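Local coordinates for protein aminopeptidase C (Lactobacillus rhamnosus, PDB 4K7C) that probably acts as a cysteine aminopeptidase of the papain clan, removing residues from the N-terminal ends of peptides, at residues G59-Q64 / K382-W387; R69-A74 / D143-L148. All coordinates share one frame; numbering follows the deposited sequence.

Contact 1: G59-Q64 / K382-W387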
ATOM      1  N   GLY A  59       0.811 -23.869  20.828  1.00 21.05           N
ATOM      2  CA  GLY A  59       0.432 -23.591  19.431  1.00 21.90           C
ATOM      3  C   GLY A  59       0.101 -22.097  19.138  1.00 19.87           C
ATOM      4  O   GLY A  59       0.664 -21.192  19.763  1.00 19.93           O
ATOM      5  N   ALA A  60      -0.712 -21.877  18.109  1.00 20.48           N
ATOM      6  CA  ALA A  60      -0.896 -20.570  17.543  1.00 21.10           C
ATOM      7  C   ALA A  60      -1.895 -19.753  18.345  1.00 18.13           C
ATOM      8  O   ALA A  60      -2.847 -20.282  18.977  1.00 18.92           O
ATOM      9  CB  ALA A  60      -1.302 -20.657  16.060  1.00 19.88           C
ATOM     10  N   VAL A  61      -1.657 -18.424  18.347  1.00 18.31           N
ATOM     11  CA  VAL A  61      -2.555 -17.489  19.041  1.00 16.51           C
ATOM     12  C   VAL A  61      -3.868 -17.146  18.336  1.00 17.20           C
ATOM     13  O   VAL A  61      -4.056 -17.348  17.107  1.00 17.16           O
ATOM     14  CB  VAL A  61      -1.806 -16.161  19.394  1.00 15.89           C
ATOM     15  CG1 VAL A  61      -0.481 -16.451  20.169  1.00 17.11           C
ATOM     16  CG2 VAL A  61      -1.465 -15.363  18.142  1.00 18.80           C
ATOM     17  N   SER A  62      -4.799 -16.643  19.143  1.00 17.95           N
ATOM     18  CA  SER A  62      -6.074 -16.136  18.667  0.50 17.27           C
ATOM     19  C   SER A  62      -5.957 -14.584  18.583  1.00 17.71           C
ATOM     20  O   SER A  62      -4.914 -13.989  18.954  1.00 17.07           O
ATOM     21  CB  SER A  62      -7.211 -16.577  19.638  0.50 17.67           C
ATOM     22  OG  SER A  62      -6.907 -16.247  20.977  0.50 15.80           O
ATOM     23  N   ASN A  63      -6.994 -13.924  18.103  1.00 16.63           N
ATOM     24  CA  ASN A  63      -6.981 -12.487  17.867  1.00 17.47           C
ATOM     25  C   ASN A  63      -8.369 -11.927  18.069  1.00 18.08           C
ATOM     26  O   ASN A  63      -9.310 -12.219  17.296  1.00 18.99           O
ATOM     27  CB  ASN A  63      -6.544 -12.190  16.417  1.00 19.38           C
ATOM     28  CG  ASN A  63      -6.315 -10.715  16.187  1.00 17.43           C
ATOM     29  OD1 ASN A  63      -6.613  -9.878  17.029  1.00 20.23           O
ATOM     30  ND2 ASN A  63      -5.794 -10.393  15.021  1.00 21.30           N
ATOM     31  N   GLN A  64      -8.513 -11.136  19.127  1.00 18.80           N
ATOM     32  CA  GLN A  64      -9.758 -10.479  19.508  1.00 18.36           C
ATOM     33  C   GLN A  64     -10.149  -9.278  18.674  1.00 17.96           C
ATOM     34  O   GLN A  64     -11.287  -8.804  18.736  1.00 16.98           O
ATOM     35  CB  GLN A  64      -9.654 -10.106  20.991  1.00 18.29           C
ATOM     36  CG  GLN A  64      -8.821  -8.854  21.275  1.00 19.91           C
ATOM     37  CD  GLN A  64      -8.464  -8.748  22.703  1.00 19.55           C
ATOM     38  OE1 GLN A  64      -7.864  -9.656  23.290  1.00 22.76           O
ATOM     39  NE2 GLN A  64      -8.930  -7.699  23.315  1.00 21.96           N
ATOM     40  N   LYS A 382       6.556 -16.473  30.009  1.00 17.93           N
ATOM     41  CA  LYS A 382       6.061 -16.550  28.660  1.00 18.27           C
ATOM     42  C   LYS A 382       4.567 -16.294  28.645  1.00 17.16           C
ATOM     43  O   LYS A 382       3.768 -16.892  29.417  1.00 15.98           O
ATOM     44  CB  LYS A 382       6.374 -17.885  28.005  1.00 16.21           C
ATOM     45  CG  LYS A 382       5.869 -18.040  26.586  1.00 18.53           C
ATOM     46  CD  LYS A 382       6.257 -19.373  25.954  1.00 17.70           C
ATOM     47  CE  LYS A 382       6.066 -19.281  24.441  1.00 19.24           C
ATOM     48  NZ  LYS A 382       5.983 -20.598  23.783  1.00 20.95           N
ATOM     49  N   VAL A 383       4.155 -15.428  27.739  1.00 17.54           N
ATOM     50  CA  VAL A 383       2.792 -14.879  27.770  1.00 16.55           C
ATOM     51  C   VAL A 383       2.074 -15.079  26.444  1.00 16.19           C
ATOM     52  O   VAL A 383       2.508 -14.573  25.383  1.00 16.81           O
ATOM     53  CB  VAL A 383       2.806 -13.376  28.116  1.00 17.14           C
ATOM     54  CG1 VAL A 383       1.404 -12.726  28.063  1.00 19.89           C
ATOM     55  CG2 VAL A 383       3.369 -13.243  29.448  1.00 17.05           C
ATOM     56  N   GLU A 384       0.979 -15.802  26.482  1.00 16.67           N
ATOM     57  CA  GLU A 384       0.134 -15.892  25.303  1.00 15.59           C
ATOM     58  C   GLU A 384      -0.794 -14.728  25.222  1.00 18.04           C
ATOM     59  O   GLU A 384      -1.644 -14.515  26.106  1.00 16.66           O
ATOM     60  CB  GLU A 384      -0.702 -17.225  25.246  1.00 16.81           C
ATOM     61  CG  GLU A 384      -1.621 -17.254  24.004  1.00 17.21           C
ATOM     62  CD  GLU A 384      -2.450 -18.514  23.924  1.00 21.44           C
ATOM     63  OE1 GLU A 384      -2.478 -19.232  24.951  1.00 19.75           O
ATOM     64  OE2 GLU A 384      -3.167 -18.689  22.929  1.00 18.73           O
ATOM     65  N   ASN A 385      -0.645 -13.930  24.147  1.00 16.50           N
ATOM     66  CA  ASN A 385      -1.528 -12.795  23.941  1.00 17.64           C
ATOM     67  C   ASN A 385      -2.594 -13.185  22.935  1.00 18.51           C
ATOM     68  O   ASN A 385      -2.553 -14.282  22.436  1.00 17.75           O
ATOM     69  CB  ASN A 385      -0.797 -11.508  23.514  1.00 18.94           C
ATOM     70  CG  ASN A 385      -1.525 -10.215  23.958  1.00 20.75           C
ATOM     71  OD1 ASN A 385      -2.680 -10.195  24.382  1.00 19.69           O
ATOM     72  ND2 ASN A 385      -0.806  -9.102  23.860  1.00 22.55           N
ATOM     73  N   SER A 386      -3.586 -12.314  22.756  1.00 17.14           N
ATOM     74  CA  SER A 386      -4.782 -12.565  21.900  1.00 18.55           C
ATOM     75  C   SER A 386      -4.954 -11.428  20.889  1.00 18.50           C
ATOM     76  O   SER A 386      -6.070 -10.938  20.589  1.00 19.25           O
ATOM     77  CB  SER A 386      -6.061 -12.734  22.760  1.00 19.12           C
ATOM     78  OG  SER A 386      -6.292 -11.651  23.655  1.00 19.11           O
ATOM     79  N   TRP A 387      -3.813 -10.950  20.377  1.00 17.54           N
ATOM     80  CA  TRP A 387      -3.788  -9.868  19.404  1.00 18.23           C
ATOM     81  C   TRP A 387      -3.316 -10.329  18.050  1.00 18.83           C
ATOM     82  O   TRP A 387      -2.902  -9.490  17.212  1.00 18.18           O
ATOM     83  CB  TRP A 387      -2.863  -8.720  19.895  1.00 18.01           C
ATOM     84  CG  TRP A 387      -3.344  -8.031  21.090  1.00 18.59           C
ATOM     85  CD1 TRP A 387      -4.615  -8.103  21.676  1.00 20.72           C
ATOM     86  CD2 TRP A 387      -2.565  -7.122  21.934  1.00 18.71           C
ATOM     87  NE1 TRP A 387      -4.629  -7.294  22.787  1.00 19.98           N
ATOM     88  CE2 TRP A 387      -3.393  -6.718  22.991  1.00 21.66           C
ATOM     89  CE3 TRP A 387      -1.257  -6.639  21.874  1.00 19.67           C
ATOM     90  CZ2 TRP A 387      -2.981  -5.802  23.960  1.00 21.88           C
ATOM     91  CZ3 TRP A 387      -0.795  -5.750  22.894  1.00 19.96           C
ATOM     92  CH2 TRP A 387      -1.651  -5.371  23.936  1.00 23.50           C
TER
HETATM   93  O   HOH W   1      -4.297 -16.291  21.965  1.00 19.02           O

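Contact 2: R69-A74 / D143-L148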
ATOM      1  N   ARG A  69     -12.333  -8.160  24.602  1.00 18.11           N
ATOM      2  CA  ARG A  69     -12.743  -9.475  24.999  1.00 18.43           C
ATOM      3  C   ARG A  69     -11.542 -10.265  25.541  1.00 20.04           C
ATOM      4  O   ARG A  69     -11.613 -11.476  25.612  1.00 17.84           O
ATOM      5  CB  ARG A  69     -13.388 -10.260  23.828  1.00 19.67           C
ATOM      6  CG  ARG A  69     -14.675  -9.700  23.392  1.00 19.31           C
ATOM      7  CD  ARG A  69     -15.298 -10.446  22.222  1.00 19.64           C
ATOM      8  NE  ARG A  69     -14.435 -10.387  21.033  1.00 18.39           N
ATOM      9  CZ  ARG A  69     -14.556 -11.139  19.970  1.00 17.56           C
ATOM     10  NH1 ARG A  69     -15.454 -12.136  19.883  1.00 16.45           N
ATOM     11  NH2 ARG A  69     -13.714 -10.949  18.965  1.00 18.79           N
ATOM     12  N   CYS A  70     -10.479  -9.573  25.985  0.50 18.29           N
ATOM     13  CA  CYS A  70      -9.247 -10.294  26.372  0.50 19.00           C
ATOM     14  C   CYS A  70      -9.549 -11.403  27.396  0.50 17.65           C
ATOM     15  O   CYS A  70      -9.174 -12.535  27.176  0.50 17.02           O
ATOM     16  CB  CYS A  70      -8.216  -9.315  26.901  0.50 19.10           C
ATOM     17  SG  CYS A  70      -8.845  -8.577  28.381  0.50 21.86           S
ATOM     18  N   TRP A  71     -10.363 -11.087  28.408  1.00 19.04           N
ATOM     19  CA  TRP A  71     -10.693 -12.024  29.507  1.00 18.39           C
ATOM     20  C   TRP A  71     -11.286 -13.336  28.987  1.00 18.55           C
ATOM     21  O   TRP A  71     -10.921 -14.387  29.443  1.00 18.58           O
ATOM     22  CB  TRP A  71     -11.630 -11.370  30.497  1.00 20.11           C
ATOM     23  CG  TRP A  71     -13.004 -10.954  29.954  1.00 19.08           C
ATOM     24  CD1 TRP A  71     -13.286 -10.042  28.954  1.00 18.56           C
ATOM     25  CD2 TRP A  71     -14.273 -11.416  30.429  1.00 20.24           C
ATOM     26  NE1 TRP A  71     -14.626  -9.944  28.768  1.00 20.48           N
ATOM     27  CE2 TRP A  71     -15.263 -10.732  29.694  1.00 21.65           C
ATOM     28  CE3 TRP A  71     -14.662 -12.325  31.398  1.00 19.97           C
ATOM     29  CZ2 TRP A  71     -16.616 -10.929  29.923  1.00 19.79           C
ATOM     30  CZ3 TRP A  71     -16.026 -12.499  31.642  1.00 20.62           C
ATOM     31  CH2 TRP A  71     -16.962 -11.817  30.924  1.00 19.69           C
HETATM   32  N   MSE A  72     -12.138 -13.227  27.968  1.00 17.63           N
HETATM   33  CA  MSE A  72     -12.751 -14.389  27.311  1.00 16.74           C
HETATM   34  C   MSE A  72     -11.776 -15.181  26.467  1.00 17.39           C
HETATM   35  O   MSE A  72     -11.697 -16.380  26.536  1.00 18.46           O
HETATM   36  CB  MSE A  72     -13.894 -13.985  26.374  1.00 18.26           C
HETATM   37  CG  MSE A  72     -14.929 -13.123  26.944  1.00 20.30           C
HETATM   38 SE   MSE A  72     -16.206 -12.766  25.487  1.00 21.91          SE
HETATM   39  CE  MSE A  72     -17.175 -11.722  26.787  1.00 26.10           C
ATOM     40  N   PHE A  73     -10.998 -14.469  25.659  1.00 17.57           N
ATOM     41  CA  PHE A  73      -9.964 -15.082  24.833  1.00 16.22           C
ATOM     42  C   PHE A  73      -8.990 -15.835  25.706  1.00 16.79           C
ATOM     43  O   PHE A  73      -8.649 -17.004  25.403  1.00 17.01           O
ATOM     44  CB  PHE A  73      -9.234 -14.042  23.927  1.00 16.73           C
ATOM     45  CG  PHE A  73      -9.985 -13.761  22.649  1.00 15.79           C
ATOM     46  CD1 PHE A  73      -9.522 -14.258  21.435  1.00 18.46           C
ATOM     47  CD2 PHE A  73     -11.123 -13.049  22.663  1.00 16.11           C
ATOM     48  CE1 PHE A  73     -10.203 -14.038  20.270  1.00 15.90           C
ATOM     49  CE2 PHE A  73     -11.843 -12.804  21.499  1.00 15.48           C
ATOM     50  CZ  PHE A  73     -11.398 -13.348  20.301  1.00 16.16           C
ATOM     51  N   ALA A  74      -8.575 -15.197  26.805  1.00 16.26           N
ATOM     52  CA  ALA A  74      -7.615 -15.827  27.699  1.00 16.12           C
ATOM     53  C   ALA A  74      -8.193 -17.064  28.406  1.00 15.14           C
ATOM     54  O   ALA A  74      -7.574 -18.129  28.453  1.00 17.24           O
ATOM     55  CB  ALA A  74      -7.088 -14.845  28.697  1.00 18.05           C
ATOM     56  N   ASP A 143     -14.356 -15.163  37.137  1.00 19.28           N
ATOM     57  CA  ASP A 143     -15.554 -15.784  37.728  1.00 19.47           C
ATOM     58  C   ASP A 143     -16.793 -15.488  36.887  1.00 20.39           C
ATOM     59  O   ASP A 143     -17.718 -16.301  36.839  1.00 18.90           O
ATOM     60  CB  ASP A 143     -15.750 -15.290  39.155  1.00 19.14           C
ATOM     61  CG  ASP A 143     -14.613 -15.707  40.116  1.00 18.87           C
ATOM     62  OD1 ASP A 143     -14.080 -16.839  40.037  1.00 18.66           O
ATOM     63  OD2 ASP A 143     -14.237 -14.839  40.963  1.00 20.16           O
HETATM   64  N   MSE A 144     -16.798 -14.328  36.228  1.00 16.76           N
HETATM   65  CA  MSE A 144     -17.858 -14.001  35.248  1.00 18.45           C
HETATM   66  C   MSE A 144     -17.797 -14.846  34.006  1.00 17.12           C
HETATM   67  O   MSE A 144     -18.822 -15.207  33.432  1.00 18.70           O
HETATM   68  CB  MSE A 144     -17.718 -12.503  34.902  1.00 18.89           C
HETATM   69  CG  MSE A 144     -18.130 -11.641  36.080  1.00 18.12           C
HETATM   70 SE   MSE A 144     -17.482  -9.779  35.879  1.00 23.51          SE
HETATM   71  CE  MSE A 144     -18.492  -9.188  34.305  1.00 22.66           C
ATOM     72  N   LEU A 145     -16.608 -15.257  33.558  1.00 19.10           N
ATOM     73  CA  LEU A 145     -16.560 -16.141  32.402  1.00 19.90           C
ATOM     74  C   LEU A 145     -17.051 -17.534  32.835  1.00 19.39           C
ATOM     75  O   LEU A 145     -17.830 -18.193  32.107  1.00 19.43           O
ATOM     76  CB  LEU A 145     -15.118 -16.202  31.912  1.00 20.25           C
ATOM     77  CG  LEU A 145     -14.813 -16.832  30.548  1.00 22.86           C
ATOM     78  CD1 LEU A 145     -14.755 -18.349  30.643  1.00 22.60           C
ATOM     79  CD2 LEU A 145     -15.824 -16.314  29.534  1.00 25.04           C
ATOM     80  N   SER A 146     -16.575 -18.021  33.983  1.00 19.40           N
ATOM     81  CA  SER A 146     -17.113 -19.270  34.520  1.00 20.83           C
ATOM     82  C   SER A 146     -18.610 -19.299  34.621  1.00 18.17           C
ATOM     83  O   SER A 146     -19.234 -20.299  34.214  1.00 18.35           O
ATOM     84  CB  SER A 146     -16.500 -19.611  35.877  1.00 22.13           C
ATOM     85  OG  SER A 146     -15.236 -20.008  35.611  1.00 27.65           O
ATOM     86  N   ALA A 147     -19.195 -18.232  35.147  1.00 16.64           N
ATOM     87  CA  ALA A 147     -20.621 -18.147  35.280  1.00 17.86           C
ATOM     88  C   ALA A 147     -21.295 -18.398  33.936  1.00 20.54           C
ATOM     89  O   ALA A 147     -22.327 -19.088  33.858  1.00 18.32           O
ATOM     90  CB  ALA A 147     -21.064 -16.802  35.809  1.00 18.23           C
ATOM     91  N   LEU A 148     -20.721 -17.813  32.864  1.00 19.49           N
ATOM     92  CA  LEU A 148     -21.263 -17.996  31.544  1.00 17.12           C
ATOM     93  C   LEU A 148     -21.158 -19.407  31.057  1.00 15.33           C
ATOM     94  O   LEU A 148     -22.135 -19.919  30.527  1.00 19.41           O
ATOM     95  CB  LEU A 148     -20.594 -17.043  30.505  1.00 17.21           C
ATOM     96  CG  LEU A 148     -20.893 -15.566  30.764  1.00 16.76           C
ATOM     97  CD1 LEU A 148     -19.906 -14.709  29.985  1.00 16.71           C
ATOM     98  CD2 LEU A 148     -22.313 -15.219  30.378  1.00 18.67           C
TER

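Contact 1: G59-Q64 / K382-W387
Glu384, at the end of its strand, runs past Val61 in the opposite direction, with Glu384 CG 4.1 Å from Val61 CG1. Its carboxylate goes on to Arg80 in a salt bridge and to His81 in a hydrogen bond. Glu384 OE2 also accepts a hydrogen bond from a water that itself accepts one from Ser62 N. The same water donates to Asn385 O at 2.7 Å, so it joins the two backbones where they do not bond directly. Asn385 O faces the branch carbon of Val61 (CB, 3.7 Å away). The Asn385 side chain turns elsewhere: OD1 receives Ser386 N and His364 NE2, while ND2 lies 3.1 Å above the Trp387 ring plane, toward its rim. Ser386 holds Gln64 twice. Ser386 O accepts from Gln64 N (2.9 Å, 169° at the hydrogen), and Ser386 OG donates to Gln64 OE1 (2.6 Å) in the carbonyl plane, at 159° to the C=O. Gln64 places CG between its backbone N and carbonyl carbon (chi1 78°) and then extends, which brings the amide to that hydroxyl. With an alanine here, the Ser386 hydroxyl would probably lose this acceptor. Trp387 CD1 sits 3.9 Å from Gln64 OE1, which meets the indole edge near its plane. The Asn63 amide lies beside the Trp387 carbonyl, with OD1 3.5 Å from Trp387 C; that OD1 bonds to Lys65 N. A single beta bridge pairs Asn63 with Trp387. By the papain-family pattern, Gln64 is consistent with the oxyanion-hole glutamine, and Asn385 with the asparagine that orients the active-site histidine. Helix 70-87 borders this site through Cys70, Phe73 and Asn77, while strands 364-374 and 396-400 flank Glu384 and Asn385.

Contact 2: R69-A74 / D143-L148
Trp71 pushes the benzene end of its indole against the start of segment 143-148 and overlaps Met144 and Leu145. Its CZ3 atom does most of the touching. It lies 3.7 Å from Met144 CB and 3.8 Å from Leu145 CB, and the backbone Leu145 N is 3.4 Å from the same CZ3, at the ring edge and near its plane. The ring is therefore set end-on against the helix backbone and is not laid flat on it; the carbonyl carbon of Met144 also lies in the ring plane at the edge. Met144, a selenomethionine, crosses the indole at about a right angle. Further along, Leu148 CD1 approaches Trp71 CH2 at 4.2 Å. The indole CG lies between the backbone N and the carbonyl carbon (chi1 62°), which turns the ring toward helix 142-152. Its other end is anchored: NE1 donates to Asp138 O, so the polar atom of this buried ring has a partner. Met72, also a selenomethionine, puts CG 3.6 Å above the Trp71 ring plane, toward the rim. That CG also meets Leu145 CD2, 4.2 Å away, so Leu145 touches both Trp71 and Met72. The side-chain contacts are apolar, and all five residues that touch are buried. The short helix axes come within 10.1 Å and cross at -64°. Trp71 follows Cys70, which matches the position of the papain-family nucleophile; Cys70 touches His364 and takes no part in the contact with segment 143-148. On the fold, helix 70-87 is placed between strand 364-374, touched by Cys70 and Ala74, and helices 142-152 and 96-117; the last takes Trp71 and Met72 on Asp103.

In the fold
The two contacts have centres about 15 Å apart and share the region around the start of helix 70-87. Along the chain, contact 2 is nested inside the loop closed by contact 1. Segment 59-64 leads into that helix, and segment 69-74 begins it. Between them, Gln64 O probably bonds to Arg69 NH2, and Phe73 packs on Ser62 and Gln64. Contact 1 joins the loop to the end of strand 377-384 and the turn after it; contact 2 packs the helix on helix 142-152. Cys70, at the start of helix 70-87, lies beside strand 364-374 and Gln64, consistent with the papain-like arrangement in which the nucleophile begins the central helix at the cleft.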